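Local structure of Glucose/sorbosone dehydrogenases (Escherichia coli K12, 2G8S) at residues N9-Q14 against L347-P352; D298-V303 against I317-G322; D15-P20 against Y337-E342; G31-L36 against L69-A74; L23-D28 against D327-P332. The protein belongs to the glucose/sorbosone dehydrogenase family of beta-propeller proteins and carries a bound calcium ion. One frame throughout, in Å; residues are numbered along the deposited sequence. Where two conformers were deposited one is given.

Interaction 1 of 5, residues N9-Q14 against L347-P352; sequences NVEVLQ and LLKVSP. With EDO (1,2-ethanediol), chain L.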
# COMPACT_ATOMS: atom_id res chain seq x y z
N ASN A 9 13.78 14.75 14.19
CA ASN A 9 13.43 14.30 15.53
C ASN A 9 12.60 13.05 15.45
O ASN A 9 11.71 12.95 14.59
CB ASN A 9 12.66 15.39 16.27
CG ASN A 9 13.51 16.60 16.54
OD1 ASN A 9 14.66 16.47 16.95
ND2 ASN A 9 12.96 17.78 16.31
N VAL A 10 12.88 12.08 16.32
CA VAL A 10 12.15 10.82 16.29
C VAL A 10 11.73 10.47 17.72
O VAL A 10 12.58 10.38 18.61
CB VAL A 10 13.02 9.66 15.73
CG1 VAL A 10 12.24 8.35 15.76
CG2 VAL A 10 13.50 9.97 14.32
N GLU A 11 10.44 10.25 17.90
CA GLU A 11 9.90 9.78 19.18
C GLU A 11 9.33 8.38 18.96
O GLU A 11 8.51 8.17 18.06
CB GLU A 11 8.81 10.72 19.69
CG GLU A 11 8.05 10.16 20.89
CD GLU A 11 7.04 11.14 21.50
OE1 GLU A 11 6.69 12.14 20.85
OE2 GLU A 11 6.59 10.86 22.63
N VAL A 12 9.78 7.42 19.77
CA VAL A 12 9.22 6.07 19.70
C VAL A 12 7.92 6.05 20.51
O VAL A 12 7.95 6.14 21.74
CB VAL A 12 10.20 5.00 20.24
CG1 VAL A 12 9.56 3.61 20.14
CG2 VAL A 12 11.51 5.04 19.46
N LEU A 13 6.80 5.94 19.81
CA LEU A 13 5.49 5.91 20.47
C LEU A 13 5.16 4.55 21.05
O LEU A 13 4.54 4.44 22.12
CB LEU A 13 4.38 6.35 19.52
CG LEU A 13 4.46 7.80 19.04
CD1 LEU A 13 3.32 8.06 18.09
CD2 LEU A 13 4.42 8.80 20.20
N GLN A 14 5.55 3.50 20.33
CA GLN A 14 5.28 2.13 20.73
C GLN A 14 6.36 1.23 20.15
O GLN A 14 6.70 1.35 18.98
CB GLN A 14 3.90 1.69 20.23
CG GLN A 14 3.50 0.27 20.66
CD GLN A 14 3.49 0.11 22.17
OE1 GLN A 14 2.76 0.81 22.87
NE2 GLN A 14 4.30 -0.81 22.68
N LEU A 347 6.36 2.06 16.20
CA LEU A 347 5.60 3.19 15.70
C LEU A 347 6.37 4.44 16.12
O LEU A 347 6.60 4.65 17.32
CB LEU A 347 4.20 3.21 16.31
CG LEU A 347 3.36 4.47 16.11
CD1 LEU A 347 2.94 4.65 14.65
CD2 LEU A 347 2.15 4.42 17.04
N LEU A 348 6.76 5.24 15.13
CA LEU A 348 7.58 6.42 15.34
C LEU A 348 6.82 7.68 14.96
O LEU A 348 6.06 7.67 13.99
CB LEU A 348 8.83 6.36 14.47
CG LEU A 348 9.69 5.09 14.51
CD1 LEU A 348 10.77 5.09 13.44
CD2 LEU A 348 10.31 4.93 15.89
N LYS A 349 7.04 8.75 15.73
CA LYS A 349 6.49 10.07 15.42
C LYS A 349 7.69 10.95 15.06
O LYS A 349 8.62 11.11 15.86
CB LYS A 349 5.75 10.63 16.64
CG LYS A 349 5.11 12.01 16.44
CD LYS A 349 4.26 12.35 17.66
CE LYS A 349 3.60 13.72 17.53
NZ LYS A 349 2.75 14.02 18.71
N VAL A 350 7.65 11.49 13.84
CA VAL A 350 8.83 12.09 13.23
C VAL A 350 8.55 13.54 12.83
O VAL A 350 7.46 13.84 12.33
CB VAL A 350 9.30 11.26 12.00
CG1 VAL A 350 10.57 11.86 11.39
CG2 VAL A 350 9.53 9.79 12.37
N SER A 351 9.52 14.42 13.07
CA SER A 351 9.39 15.83 12.72
C SER A 351 10.77 16.40 12.35
O SER A 351 11.80 15.86 12.75
CB SER A 351 8.75 16.60 13.87
OG SER A 351 9.40 16.32 15.10
N PRO A 352 10.80 17.48 11.55
CA PRO A 352 12.09 18.07 11.16
C PRO A 352 12.68 18.97 12.24
O PRO A 352 11.95 19.52 13.06
CB PRO A 352 11.71 18.92 9.95
CG PRO A 352 10.31 19.35 10.21
CD PRO A 352 9.66 18.21 10.98
C1 EDO L . 1.12 11.33 21.12
O1 EDO L . 2.31 11.88 20.53
C2 EDO L . 0.05 11.16 20.06
O2 EDO L . 0.66 10.98 18.78
O HOH W 1 10.51 18.92 15.39
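Lys-349 of the C-terminal strand lies between Glu-11 and Leu-13 of the N-terminal strand in the seam that closes the propeller, a molecular velcro in which 8-17 becomes the outer strand of the last blade. The CB of Lys-349 rests on Leu-13 CD1 at 3.8 Å. With its CG anti to the backbone N (chi1 -179°), the chain runs on fully extended beside Glu-11, pointing the same way, and CD passes 4.0 Å from Glu-11 OE1. The ammonium travels past the carboxylate, and NZ ends 4.9 Å from OE1, without ionic contact. It binds O1 of an ethanediol at 2.8 Å and makes a cation-pi contact with Tyr-335.

The backbones are antiparallel, Glu-11 and Lys-349 forming a hydrogen-bonded pair. A classic beta bulge follows, where Leu-13 and Gln-14 both face Leu-347: Leu-347 O takes a 2.8 Å bond from Leu-13 N and a weak one from Gln-14 N. On the other side of the sheet Leu-348 CD2 sits between the CG1 of Val-10 and the CG2 of Val-12. At the far end, while Asn-9 OD1 is bound by Arg-353, one water accepts from Asn-9 ND2 at 2.9 Å, donates to Pro-352 O and bonds Ser-351 OG at 2.8 Å.

Interaction 2 of 5, residues D298-V303 against I317-G322; sequences DKDVIV and ILTDRG. With EDO (1,2-ethanediol), chain I.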
# COMPACT_ATOMS: atom_id res chain seq x y z
N ASP A 298 16.71 -0.32 2.04
CA ASP A 298 17.61 0.76 2.45
C ASP A 298 17.44 1.16 3.92
O ASP A 298 18.28 1.89 4.48
CB ASP A 298 17.44 2.00 1.57
CG ASP A 298 18.03 1.83 0.18
OD1 ASP A 298 18.84 0.89 -0.05
OD2 ASP A 298 17.69 2.65 -0.68
N LYS A 299 16.35 0.69 4.54
CA LYS A 299 16.11 0.88 5.96
C LYS A 299 16.08 2.36 6.33
O LYS A 299 16.75 2.81 7.26
CB LYS A 299 17.16 0.12 6.80
CG LYS A 299 17.18 -1.39 6.55
CD LYS A 299 18.11 -2.14 7.50
CE LYS A 299 18.12 -3.61 7.17
NZ LYS A 299 19.01 -4.38 8.08
N ASP A 300 15.28 3.12 5.58
CA ASP A 300 15.11 4.54 5.84
C ASP A 300 13.88 5.08 5.11
O ASP A 300 13.11 4.30 4.56
CB ASP A 300 16.40 5.35 5.54
CG ASP A 300 16.87 5.27 4.09
OD1 ASP A 300 16.09 4.92 3.18
OD2 ASP A 300 18.06 5.61 3.87
N VAL A 301 13.70 6.39 5.16
CA VAL A 301 12.62 7.09 4.46
C VAL A 301 13.20 8.01 3.40
O VAL A 301 14.15 8.77 3.65
CB VAL A 301 11.71 7.86 5.45
CG1 VAL A 301 10.76 8.83 4.71
CG2 VAL A 301 10.93 6.87 6.33
N ILE A 302 12.64 7.92 2.20
CA ILE A 302 13.04 8.78 1.10
C ILE A 302 12.22 10.06 1.14
O ILE A 302 10.98 10.00 1.21
CB ILE A 302 12.83 8.08 -0.26
CG1 ILE A 302 13.35 6.63 -0.22
CG2 ILE A 302 13.52 8.87 -1.37
CD1 ILE A 302 12.95 5.83 -1.45
N VAL A 303 12.90 11.20 1.09
CA VAL A 303 12.23 12.49 1.08
C VAL A 303 12.29 13.02 -0.34
O VAL A 303 13.38 13.16 -0.90
CB VAL A 303 12.92 13.50 2.02
CG1 VAL A 303 12.11 14.79 2.08
CG2 VAL A 303 13.07 12.91 3.40
N ILE A 317 16.07 10.13 5.31
CA ILE A 317 16.02 10.33 6.76
C ILE A 317 15.83 8.97 7.46
O ILE A 317 15.41 8.00 6.82
CB ILE A 317 14.92 11.35 7.18
CG1 ILE A 317 13.52 10.86 6.78
CG2 ILE A 317 15.23 12.75 6.60
CD1 ILE A 317 12.37 11.73 7.29
N LEU A 318 16.16 8.91 8.75
CA LEU A 318 16.06 7.69 9.57
C LEU A 318 17.11 6.61 9.27
O LEU A 318 17.10 5.55 9.89
CB LEU A 318 14.64 7.08 9.53
CG LEU A 318 13.44 7.97 9.87
CD1 LEU A 318 12.15 7.17 9.80
CD2 LEU A 318 13.59 8.58 11.24
N THR A 319 18.03 6.88 8.34
CA THR A 319 19.04 5.89 7.98
C THR A 319 19.88 5.44 9.17
O THR A 319 20.26 4.27 9.25
CB THR A 319 19.98 6.40 6.87
OG1 THR A 319 19.21 7.07 5.86
CG2 THR A 319 20.73 5.24 6.22
N ASP A 320 20.14 6.35 10.10
CA ASP A 320 20.96 6.00 11.26
C ASP A 320 20.31 5.02 12.25
O ASP A 320 20.99 4.48 13.13
CB ASP A 320 21.51 7.25 11.96
CG ASP A 320 20.43 8.17 12.51
OD1 ASP A 320 19.22 7.89 12.36
OD2 ASP A 320 20.80 9.21 13.10
N ARG A 321 19.00 4.79 12.12
CA ARG A 321 18.30 3.90 13.05
C ARG A 321 18.40 2.42 12.66
O ARG A 321 18.14 1.54 13.48
CB ARG A 321 16.83 4.29 13.21
CG ARG A 321 16.63 5.73 13.69
CD ARG A 321 15.18 6.00 14.09
NE ARG A 321 14.90 5.57 15.46
CZ ARG A 321 14.23 4.47 15.79
NH1 ARG A 321 13.74 3.66 14.85
NH2 ARG A 321 14.03 4.17 17.07
N GLY A 322 18.72 2.15 11.40
CA GLY A 322 18.96 0.80 10.92
C GLY A 322 17.75 -0.11 10.85
O GLY A 322 17.90 -1.34 10.85
C1 EDO I . 14.48 7.37 19.05
O1 EDO I . 15.12 6.09 19.16
C2 EDO I . 15.44 8.37 18.40
O2 EDO I . 15.86 7.85 17.12
O HOH W 2 19.29 2.22 7.96
O HOH W 3 17.04 -4.07 10.44
O HOH W 4 20.39 -2.69 10.30
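Asp-300 and Thr-319 meet through two first torsions: chi1 of 61° tucks the Asp-300 carboxylate between its own backbone N and carbonyl carbon, while chi1 of -43° sets Thr-319 OG1 beside its backbone N. The side chains then lie alongside each other, pointing the same way, and the hydroxyl donates to Asp-300 OD2 over 2.7 Å. It comes to the anti side of that oxygen, 18° out of the carboxylate plane. OD1 is held by a salt bridge to Arg-316, so both oxygens are engaged and the rotation of the group is probably well fixed.

These residues stand where a propeller blade ends. Strands 300-307 and 310-317 are its last hairpin, with Val-301 and Ile-317 a hydrogen-bonded antiparallel pair, and Lys-299 and Asp-300 form a G1 beta bulge opposite Ala-295. Beyond Ile-317 the chain turns through a short 3-10 segment. On the apolar side Val-301 CB lies against Ile-317 CG1 at 3.7 Å, and its CG2 touches Leu-318 CD1, also at 3.7 Å. In the conformer described, Lys-299 stretches alongside Gly-322, its CD 3.5 Å from Gly-322 O; two waters each bridge Lys-299 NZ to that carbonyl.

Interaction 3 of 5, residues D15-P20 against Y337-E342; sequences DKLDHP and YVLTDE. With EDO (1,2-ethanediol), chain H; EDO (1,2-ethanediol), chain L.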
# COMPACT_ATOMS: atom_id res chain seq x y z
N ASP A 15 6.90 0.34 20.98
CA ASP A 15 7.87 -0.64 20.49
C ASP A 15 7.30 -2.06 20.55
O ASP A 15 6.11 -2.24 20.84
CB ASP A 15 9.23 -0.53 21.21
CG ASP A 15 9.13 -0.75 22.71
OD1 ASP A 15 8.13 -1.32 23.20
OD2 ASP A 15 10.08 -0.35 23.42
N LYS A 16 8.16 -3.03 20.23
CA LYS A 16 7.81 -4.46 20.27
C LYS A 16 6.57 -4.80 19.43
O LYS A 16 5.73 -5.61 19.81
CB LYS A 16 7.69 -4.97 21.71
CG LYS A 16 8.96 -4.75 22.55
CD LYS A 16 9.08 -5.74 23.71
CE LYS A 16 7.79 -5.85 24.52
NZ LYS A 16 7.39 -4.57 25.17
N LEU A 17 6.47 -4.17 18.26
CA LEU A 17 5.37 -4.47 17.35
C LEU A 17 5.82 -5.55 16.37
O LEU A 17 6.78 -5.34 15.62
CB LEU A 17 4.92 -3.23 16.58
CG LEU A 17 4.30 -2.08 17.40
CD1 LEU A 17 4.06 -0.90 16.50
CD2 LEU A 17 3.00 -2.50 18.08
N ASP A 18 5.14 -6.69 16.37
CA ASP A 18 5.49 -7.80 15.50
C ASP A 18 5.02 -7.56 14.07
O ASP A 18 3.86 -7.83 13.74
CB ASP A 18 4.88 -9.09 16.07
CG ASP A 18 5.37 -10.35 15.36
OD1 ASP A 18 6.12 -10.26 14.37
OD2 ASP A 18 4.98 -11.45 15.82
N HIS A 19 5.92 -7.05 13.23
CA HIS A 19 5.63 -6.78 11.81
C HIS A 19 4.34 -5.99 11.56
O HIS A 19 3.42 -6.48 10.89
CB HIS A 19 5.68 -8.08 11.01
CG HIS A 19 7.06 -8.63 10.90
ND1 HIS A 19 7.62 -9.44 11.87
CD2 HIS A 19 8.03 -8.44 9.97
CE1 HIS A 19 8.85 -9.75 11.52
NE2 HIS A 19 9.13 -9.15 10.37
N PRO A 20 4.28 -4.75 12.05
CA PRO A 20 3.12 -3.91 11.74
C PRO A 20 3.10 -3.64 10.23
O PRO A 20 4.16 -3.57 9.61
CB PRO A 20 3.39 -2.63 12.52
CG PRO A 20 4.89 -2.60 12.69
CD PRO A 20 5.28 -4.03 12.85
N TYR A 337 4.14 9.79 10.75
CA TYR A 337 4.05 8.57 11.55
C TYR A 337 4.62 7.42 10.74
O TYR A 337 4.30 7.27 9.56
CB TYR A 337 2.61 8.29 11.98
CG TYR A 337 2.15 9.28 13.04
CD1 TYR A 337 2.19 8.94 14.39
CD2 TYR A 337 1.72 10.56 12.68
CE1 TYR A 337 1.80 9.85 15.36
CE2 TYR A 337 1.32 11.49 13.66
CZ TYR A 337 1.36 11.11 15.00
OH TYR A 337 0.98 12.00 15.99
N VAL A 338 5.48 6.63 11.37
CA VAL A 338 6.26 5.63 10.65
C VAL A 338 6.17 4.28 11.36
O VAL A 338 6.28 4.22 12.58
CB VAL A 338 7.76 6.07 10.52
CG1 VAL A 338 8.61 5.01 9.82
CG2 VAL A 338 7.87 7.40 9.78
N LEU A 339 5.97 3.22 10.58
CA LEU A 339 5.97 1.85 11.11
C LEU A 339 7.16 1.10 10.52
O LEU A 339 7.42 1.19 9.31
CB LEU A 339 4.69 1.10 10.71
CG LEU A 339 3.39 1.54 11.40
CD1 LEU A 339 2.22 0.90 10.68
CD2 LEU A 339 3.38 1.19 12.90
N THR A 340 7.89 0.39 11.38
CA THR A 340 9.05 -0.36 10.92
C THR A 340 8.70 -1.84 10.70
O THR A 340 7.82 -2.38 11.38
CB THR A 340 10.24 -0.23 11.88
OG1 THR A 340 9.96 -0.92 13.10
CG2 THR A 340 10.52 1.24 12.17
N ASP A 341 9.41 -2.47 9.76
CA ASP A 341 9.14 -3.85 9.34
C ASP A 341 10.09 -4.81 10.04
O ASP A 341 11.01 -5.37 9.42
CB ASP A 341 9.28 -3.99 7.82
CG ASP A 341 8.83 -5.35 7.33
OD1 ASP A 341 7.69 -5.75 7.66
OD2 ASP A 341 9.60 -6.04 6.61
N GLU A 342 9.86 -4.99 11.34
CA GLU A 342 10.76 -5.78 12.19
C GLU A 342 9.95 -6.64 13.18
O GLU A 342 8.78 -6.36 13.44
CB GLU A 342 11.71 -4.85 12.96
CG GLU A 342 12.53 -3.87 12.11
CD GLU A 342 13.68 -4.50 11.33
OE1 GLU A 342 13.93 -5.72 11.48
OE2 GLU A 342 14.33 -3.77 10.55
C1 EDO H . 2.57 -6.55 20.64
O1 EDO H . 2.35 -7.90 21.08
C2 EDO H . 2.46 -6.46 19.12
O2 EDO H . 3.29 -7.44 18.48
C1 EDO L . 1.12 11.33 21.12
O1 EDO L . 2.31 11.88 20.53
C2 EDO L . 0.05 11.16 20.06
O2 EDO L . 0.66 10.98 18.78
O HOH W 5 11.49 -8.11 9.10
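His-19 lies with one face of its imidazole over the carbonyl of Glu-342, in the link where the chain leaves the outer strand of the last propeller blade (8-17) and crosses to the inner strand of the first (20-25). Glu-342 O is 3.6 Å from the ring plane, displaced toward the rim, and also accepts the backbone N-H of His-19 at 2.9 Å. A chi1 of -69° keeps the ring beside its own backbone N, and so over the same carbonyl that this N-H binds.

The Asp-341 carboxylate stands nearly upright to the imidazole, the planes 79° apart, and brings OD1 to the ring edge, 3.6 Å from His-19 CD2. Its other oxygen is salt-bridged to Arg-324. In the conformer described, Asp-18 OD1 lies in the ring plane and receives an almost straight bond (175°) from His-19 ND1 at 3.0 Å, which would hold the ring's rotation. Next along the chain, Pro-20 turns its ring toward strand 336-340: CG comes 3.2 Å from Thr-340 O, while CB packs on Leu-339 CD2 at 3.8 Å. At the outer rim of the imidazole, a water bonded to His-19 NE2 donates to Asp-341 O at 2.8 Å.

Interaction 4 of 5, residues G31-L36 against L69-A74; sequences GMLITL and LDVVLA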
# COMPACT_ATOMS: atom_id res chain seq x y z
N GLY A 31 -6.58 8.17 18.97
CA GLY A 31 -5.42 7.32 18.70
C GLY A 31 -5.50 6.70 17.32
O GLY A 31 -5.97 7.35 16.37
N MSE A 32 -5.05 5.46 17.21
CA MSE A 32 -4.98 4.79 15.91
C MSE A 32 -5.13 3.28 15.99
O MSE A 32 -4.90 2.69 17.03
CB MSE A 32 -3.66 5.10 15.24
CG MSE A 32 -2.47 4.58 16.00
SE MSE A 32 -0.91 4.97 15.13
CE MSE A 32 -0.81 6.92 15.49
N LEU A 33 -5.52 2.68 14.87
CA LEU A 33 -5.52 1.23 14.72
C LEU A 33 -4.24 0.86 13.98
O LEU A 33 -3.76 1.61 13.12
CB LEU A 33 -6.73 0.78 13.92
CG LEU A 33 -8.13 1.08 14.47
CD1 LEU A 33 -9.18 0.60 13.49
CD2 LEU A 33 -8.36 0.46 15.84
N ILE A 34 -3.67 -0.30 14.33
CA ILE A 34 -2.48 -0.81 13.68
C ILE A 34 -2.70 -2.27 13.33
O ILE A 34 -3.18 -3.03 14.16
CB ILE A 34 -1.22 -0.71 14.60
CG1 ILE A 34 -1.03 0.73 15.11
CG2 ILE A 34 0.03 -1.21 13.88
CD1 ILE A 34 -0.00 0.88 16.23
N THR A 35 -2.39 -2.65 12.09
CA THR A 35 -2.40 -4.06 11.73
C THR A 35 -1.03 -4.67 11.99
O THR A 35 -0.01 -4.05 11.71
CB THR A 35 -2.74 -4.28 10.25
OG1 THR A 35 -1.89 -3.47 9.43
CG2 THR A 35 -4.19 -3.96 9.97
N LEU A 36 -1.04 -5.86 12.58
CA LEU A 36 0.17 -6.66 12.73
C LEU A 36 0.00 -7.84 11.79
O LEU A 36 -1.02 -8.53 11.84
CB LEU A 36 0.35 -7.13 14.17
CG LEU A 36 0.44 -6.05 15.23
CD1 LEU A 36 0.50 -6.73 16.58
CD2 LEU A 36 1.66 -5.14 15.02
N LEU A 69 -3.05 -7.12 6.24
CA LEU A 69 -2.36 -6.07 5.50
C LEU A 69 -2.93 -4.68 5.83
O LEU A 69 -2.61 -4.15 6.89
CB LEU A 69 -2.33 -6.38 3.99
CG LEU A 69 -1.66 -7.74 3.66
CD1 LEU A 69 -1.86 -8.07 2.19
CD2 LEU A 69 -0.18 -7.80 4.06
N ASP A 70 -3.75 -4.10 4.96
CA ASP A 70 -4.14 -2.70 5.19
C ASP A 70 -5.31 -2.56 6.15
O ASP A 70 -6.13 -3.46 6.29
CB ASP A 70 -4.48 -2.00 3.87
CG ASP A 70 -4.02 -0.55 3.83
OD1 ASP A 70 -3.61 -0.02 4.89
OD2 ASP A 70 -4.03 0.04 2.74
N VAL A 71 -5.36 -1.41 6.82
CA VAL A 71 -6.55 -1.00 7.56
C VAL A 71 -6.84 0.44 7.16
O VAL A 71 -5.95 1.29 7.26
CB VAL A 71 -6.38 -1.13 9.10
CG1 VAL A 71 -5.14 -0.39 9.62
CG2 VAL A 71 -7.63 -0.63 9.81
N VAL A 72 -8.05 0.70 6.69
CA VAL A 72 -8.43 2.04 6.22
C VAL A 72 -9.85 2.35 6.67
O VAL A 72 -10.74 1.51 6.54
CB VAL A 72 -8.32 2.16 4.66
CG1 VAL A 72 -8.70 3.56 4.19
CG2 VAL A 72 -6.91 1.79 4.18
N LEU A 73 -10.08 3.56 7.18
CA LEU A 73 -11.44 3.96 7.55
C LEU A 73 -12.23 4.32 6.31
O LEU A 73 -11.69 4.91 5.37
CB LEU A 73 -11.41 5.16 8.50
CG LEU A 73 -10.51 5.15 9.73
CD1 LEU A 73 -10.92 6.31 10.62
CD2 LEU A 73 -10.57 3.85 10.49
N ALA A 74 -13.52 3.96 6.28
CA ALA A 74 -14.39 4.40 5.18
C ALA A 74 -14.49 5.93 5.20
O ALA A 74 -14.34 6.55 6.26
CB ALA A 74 -15.77 3.77 5.32
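Strands 32-36 and 69-73 run antiparallel at 162°, their axes 7.0 Å apart at the closest approach, too far for backbone pairing, so that Thr-35 is left to reach across to Leu-69 and Val-71. The two strands belong to neighbouring blades of the propeller: 32-36 is the second strand of the first blade, 68-73 the inner strand of the second.

Thr-35 divides its side chain between two tasks. With chi1 at 51°, OG1 sits between the backbone N and the carbonyl carbon and donates to Leu-69 O over 2.7 Å, approaching nearly in line with the C=O bond (169° at the oxygen). Its CG2 meanwhile slides past Val-71 in the opposite direction, touching both CB and CG1 of that valine at 3.7 Å. On the other branch of Val-71, CG2 meets Leu-33 CD1 more loosely at 4.2 Å, these two side chains crossing at about a right angle.

Leu-69 and Asp-70 together face Ser-86 in a classic beta bulge, and the Asp-70 carboxylate is held by Arg-134 and the backbone N of Leu-135. Every residue that touches here is buried. The Thr-35 hydroxyl thus satisfies a buried carbonyl beside the bulge, and since it also has a weak bond with Ala-22 N, it ties strand 20-25 and the second blade through one oxygen amid otherwise apolar packing.

Interaction 5 of 5, residues L23-D28 against D327-P332; sequences LAFLPD and DVRTGP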
# COMPACT_ATOMS: atom_id res chain seq x y z
N LEU A 23 -1.41 1.65 9.48
CA LEU A 23 -2.13 2.32 10.55
C LEU A 23 -3.26 3.18 10.00
O LEU A 23 -3.22 3.64 8.86
CB LEU A 23 -1.19 3.15 11.41
CG LEU A 23 -0.57 4.42 10.81
CD1 LEU A 23 -1.51 5.62 10.94
CD2 LEU A 23 0.77 4.73 11.46
N ALA A 24 -4.27 3.39 10.84
CA ALA A 24 -5.37 4.29 10.53
C ALA A 24 -5.60 5.19 11.71
O ALA A 24 -5.74 4.72 12.84
CB ALA A 24 -6.64 3.49 10.20
N PHE A 25 -5.63 6.49 11.47
CA PHE A 25 -5.90 7.45 12.53
C PHE A 25 -7.38 7.50 12.84
O PHE A 25 -8.19 7.65 11.93
CB PHE A 25 -5.45 8.86 12.13
CG PHE A 25 -4.00 8.96 11.77
CD1 PHE A 25 -3.02 8.93 12.76
CD2 PHE A 25 -3.61 9.10 10.45
CE1 PHE A 25 -1.66 9.03 12.43
CE2 PHE A 25 -2.26 9.19 10.10
CZ PHE A 25 -1.29 9.15 11.10
N LEU A 26 -7.72 7.37 14.12
CA LEU A 26 -9.10 7.53 14.54
C LEU A 26 -9.40 9.00 14.79
O LEU A 26 -8.53 9.73 15.27
CB LEU A 26 -9.37 6.72 15.81
CG LEU A 26 -9.23 5.20 15.64
CD1 LEU A 26 -9.31 4.52 17.01
CD2 LEU A 26 -10.28 4.67 14.67
N PRO A 27 -10.62 9.45 14.46
CA PRO A 27 -10.95 10.87 14.64
C PRO A 27 -11.01 11.29 16.10
O PRO A 27 -11.01 10.44 17.01
CB PRO A 27 -12.33 11.00 13.99
CG PRO A 27 -12.91 9.64 14.01
CD PRO A 27 -11.75 8.68 13.90
N ASP A 28 -11.05 12.61 16.31
CA ASP A 28 -11.24 13.20 17.64
C ASP A 28 -10.23 12.70 18.67
O ASP A 28 -10.58 12.44 19.83
CB ASP A 28 -12.69 12.99 18.11
CG ASP A 28 -13.72 13.53 17.13
OD1 ASP A 28 -13.48 14.61 16.54
OD2 ASP A 28 -14.77 12.87 16.94
N ASP A 327 5.74 1.53 6.69
CA ASP A 327 4.65 2.47 6.36
C ASP A 327 5.00 3.86 6.82
O ASP A 327 5.76 4.03 7.79
CB ASP A 327 3.30 2.03 6.97
CG ASP A 327 2.09 2.52 6.16
OD1 ASP A 327 2.26 3.18 5.11
OD2 ASP A 327 0.95 2.23 6.57
N VAL A 328 4.46 4.84 6.11
CA VAL A 328 4.68 6.25 6.40
C VAL A 328 3.35 6.96 6.17
O VAL A 328 2.71 6.78 5.13
CB VAL A 328 5.77 6.87 5.46
CG1 VAL A 328 5.97 8.35 5.79
CG2 VAL A 328 7.10 6.12 5.57
N ARG A 329 2.93 7.75 7.15
CA ARG A 329 1.66 8.48 7.08
C ARG A 329 1.79 9.88 7.63
O ARG A 329 2.53 10.13 8.58
CB ARG A 329 0.58 7.76 7.87
CG ARG A 329 0.13 6.45 7.26
CD ARG A 329 -0.73 6.68 6.02
NE ARG A 329 -1.88 7.53 6.30
CZ ARG A 329 -2.98 7.14 6.94
NH1 ARG A 329 -3.10 5.88 7.36
NH2 ARG A 329 -3.96 8.00 7.15
N THR A 330 1.07 10.80 7.01
CA THR A 330 1.02 12.17 7.52
C THR A 330 -0.18 12.26 8.44
O THR A 330 -1.31 12.02 8.03
CB THR A 330 0.87 13.19 6.38
OG1 THR A 330 2.03 13.12 5.54
CG2 THR A 330 0.72 14.61 6.95
N GLY A 331 0.08 12.60 9.71
CA GLY A 331 -0.97 12.68 10.70
C GLY A 331 -1.81 13.95 10.61
O GLY A 331 -1.37 14.93 10.01
N PRO A 332 -3.01 13.93 11.21
CA PRO A 332 -3.86 15.13 11.23
C PRO A 332 -3.20 16.27 12.02
O PRO A 332 -3.59 17.43 11.84
CB PRO A 332 -5.12 14.64 11.95
CG PRO A 332 -4.67 13.49 12.78
CD PRO A 332 -3.63 12.80 11.93
O HOH W 6 -1.31 3.31 6.95
O HOH W 7 -6.00 7.22 8.68
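Phe-25 is held between Pro-332 and Leu-23, with the guanidinium of Arg-329 at its rim. In the conformers described for Pro-332 and Arg-329, Pro-332 CD makes a CH-pi contact over the ring centre, 3.9 Å from the centroid and 12° off the normal; Leu-23 CD1 lies over the opposite face, offset toward the rim. Arg-329 does not stack on the phenyl ring. The two planes are 72° apart, NH2 meets the ring edge 3.5 Å from Phe-25 CD2, and Phe-25 CE2 in turn stands over one face of the guanidinium.

Bends at the second and third torsions of Arg-329 set the guanidinium beside strand 20-25. NH1 arrives 2.7 Å from Leu-23 O at a poor angle for a hydrogen bond, and waters make the polar link instead. One accepts from Arg-329 NH2 at 2.7 Å and from Phe-25 N at 2.9 Å. Another accepts from Arg-329 NH1 and from Leu-23 N at 3.0 Å while donating to Asp-327 OD2.

The strands concerned are the inner ones of the first and last propeller blades, running almost parallel (12°) with their axes 8.8 Å apart, so side chains and waters span the gap in place of backbone bonds. Further out, Tyr-337 on the neighbouring strand packs edge-to-face with Phe-25. Asp-327 is anchored by a salt bridge from Arg-134 to OD1, the oxygen that also accepts the N-H of Val-328.

Interactions 1, 3 and 5 follow the junction of the last and first propeller blades from its outer strand inward. Interactions 1 and 3, centred 12 Å apart, share strand 8-17 and one ethanediol, bound by Lys-349 and Tyr-337. Leu-339 N lies 2.9 Å from Asp-327 O, joining interaction 3 to interaction 5. Interaction 4, about 9 Å from interaction 5 between centres, carries the packing on to the second blade; Leu-33 N and Ala-24 O, 2.9 Å apart, connect the two. Interaction 2 lies in the preceding blade and meets interaction 1 where Leu-318 CD2 comes 3.4 Å from Val-10 CG2. The calcium ligands Glu-223 and Tyr-233 belong to none of the five contacts.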